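PDB 6I1R: CMP-sialic acid transporter 1 from Zea mays, which probably carries CMP-sialic acid from the cytoplasm into the Golgi, in exchange for CMP, and binds CMP in this outward-facing crystal form. Local coordinates for residues B[287-290]-B[291-295]. The protein carries 5 engineered substitutions. Numbering follows the deposited sequence.
Sequences IQLF and LGIII
Phe-290 and Ile-294 meet one turn apart on helix 287-304 in a CH-pi contact. The methyl CD1 of Ile-294 sits over one face of the Phe-290 ring, 3.7 Å from its centroid and displaced toward the rim on the CE1 and CZ side. CG of Phe-290 is anti to its backbone N (chi1 164°), which leans the ring forward from CB, toward Ile-294. Chi1 of -67° sets CG1 of Ile-294 beside its own backbone N, and the extended chi2 (163°) carries CD1 back onto the ring.

Three further apolar pairs touch. Leu-291 CD2 lies beside the CD2-CE2 rim of the ring, 4.0 Å from Phe-290 CD2, on the same side of the ring plane as Ile-294 CD1. CG of Leu-291 approaches Ile-287 CG1 at 4.1 Å. Leu-289 CG meets Ile-293 CD1 at 3.9 Å.

The backbone has the i to i+4 hydrogen bonding of an alpha helix, here the start of the last helix of the transporter, predicted to span the membrane. Leu-291 N donates a hydrogen bond to Ile-287 O at 2.7 Å. Gly-292 N donates to Gln-288 O at 3.0 Å, and Ile-293 N to Leu-289 O at 3.1 Å. Ile-294 N makes a weak bond to Phe-290 O, which also receives a weak, bent i to i+3 bond from Ile-293 N.

Leu-289 and Ile-293 pack on helix 259-279, touching Met-274 and Leu-271 among others. Leu-291 and Ile-295 touch Thr-141 of helix 126-143. Phe-290 and Ile-294 lie on the surface, where they may face lipid. Gln-288 OE1 is hydrogen-bonded to Thr-286 OG1.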
loop_
_atom_site.group_PDB
_atom_site.type_symbol
_atom_site.label_atom_id
_atom_site.label_comp_id
_atom_site.label_asym_id
_atom_site.label_seq_id
_atom_site.Cartn_x
_atom_site.Cartn_y
_atom_site.Cartn_z
ATOM N N ILE B 287 -19.487 15.417 -13.637
ATOM C CA ILE B 287 -19.878 16.827 -13.639
ATOM C C ILE B 287 -19.058 17.574 -12.577
ATOM O O ILE B 287 -18.722 18.741 -12.766
ATOM C CB ILE B 287 -21.400 16.977 -13.424
ATOM C CG1 ILE B 287 -21.909 18.353 -13.866
ATOM C CG2 ILE B 287 -21.797 16.667 -11.987
ATOM C CD1 ILE B 287 -22.059 18.504 -15.364
ATOM N N GLN B 288 -18.715 16.890 -11.485
ATOM C CA GLN B 288 -17.973 17.501 -10.372
ATOM C C GLN B 288 -16.601 17.980 -10.862
ATOM O O GLN B 288 -16.100 19.015 -10.411
ATOM C CB GLN B 288 -17.786 16.514 -9.217
ATOM C CG GLN B 288 -19.083 15.918 -8.686
ATOM C CD GLN B 288 -19.318 14.511 -9.180
ATOM O OE1 GLN B 288 -18.419 13.674 -9.179
ATOM N NE2 GLN B 288 -20.540 14.239 -9.608
ATOM N N LEU B 289 -15.996 17.207 -11.762
ATOM C CA LEU B 289 -14.745 17.594 -12.412
ATOM C C LEU B 289 -14.982 18.856 -13.249
ATOM O O LEU B 289 -14.277 19.853 -13.098
ATOM C CB LEU B 289 -14.256 16.434 -13.288
ATOM C CG LEU B 289 -12.952 16.675 -14.047
ATOM C CD1 LEU B 289 -11.777 16.789 -13.087
ATOM C CD2 LEU B 289 -12.705 15.572 -15.064
ATOM N N PHE B 290 -15.979 18.785 -14.125
ATOM C CA PHE B 290 -16.367 19.899 -14.995
ATOM C C PHE B 290 -16.561 21.169 -14.153
ATOM O O PHE B 290 -15.958 22.205 -14.445
ATOM C CB PHE B 290 -17.608 19.498 -15.801
ATOM C CG PHE B 290 -18.367 20.614 -16.473
ATOM C CD1 PHE B 290 -17.803 21.336 -17.513
ATOM C CD2 PHE B 290 -19.669 20.911 -16.095
ATOM C CE1 PHE B 290 -18.516 22.347 -18.142
ATOM C CE2 PHE B 290 -20.379 21.923 -16.723
ATOM C CZ PHE B 290 -19.800 22.640 -17.744
ATOM N N LEU B 291 -17.363 21.071 -13.093
ATOM C CA LEU B 291 -17.720 22.236 -12.276
ATOM C C LEU B 291 -16.468 22.796 -11.585
ATOM O O LEU B 291 -16.202 23.997 -11.651
ATOM C CB LEU B 291 -18.779 21.833 -11.244
ATOM C CG LEU B 291 -20.125 21.376 -11.806
ATOM C CD1 LEU B 291 -21.051 20.923 -10.686
ATOM C CD2 LEU B 291 -20.781 22.472 -12.632
ATOM N N GLY B 292 -15.705 21.919 -10.935
ATOM C CA GLY B 292 -14.502 22.318 -10.202
ATOM C C GLY B 292 -13.508 23.075 -11.072
ATOM O O GLY B 292 -12.853 24.008 -10.601
ATOM N N ILE B 293 -13.400 22.676 -12.338
ATOM C CA ILE B 293 -12.475 23.311 -13.287
ATOM C C ILE B 293 -12.928 24.752 -13.560
ATOM O O ILE B 293 -12.105 25.668 -13.558
ATOM C CB ILE B 293 -12.365 22.483 -14.586
ATOM C CG1 ILE B 293 -11.566 21.197 -14.362
ATOM C CG2 ILE B 293 -11.779 23.313 -15.721
ATOM C CD1 ILE B 293 -11.746 20.161 -15.447
ATOM N N ILE B 294 -14.226 24.943 -13.799
ATOM C CA ILE B 294 -14.774 26.267 -14.128
ATOM C C ILE B 294 -14.581 27.204 -12.929
ATOM O O ILE B 294 -14.155 28.349 -13.093
ATOM C CB ILE B 294 -16.254 26.168 -14.556
ATOM C CG1 ILE B 294 -16.403 25.433 -15.891
ATOM C CG2 ILE B 294 -16.901 27.546 -14.602
ATOM C CD1 ILE B 294 -17.800 24.932 -16.172
ATOM N N ILE B 295 -14.897 26.712 -11.734
ATOM C CA ILE B 295 -14.675 27.472 -10.501
ATOM C C ILE B 295 -13.203 27.893 -10.436
ATOM O O ILE B 295 -12.892 29.055 -10.167
ATOM C CB ILE B 295 -15.087 26.652 -9.260
ATOM C CG1 ILE B 295 -16.607 26.495 -9.167
ATOM C CG2 ILE B 295 -14.511 27.260 -7.990
ATOM C CD1 ILE B 295 -17.053 25.248 -8.445
#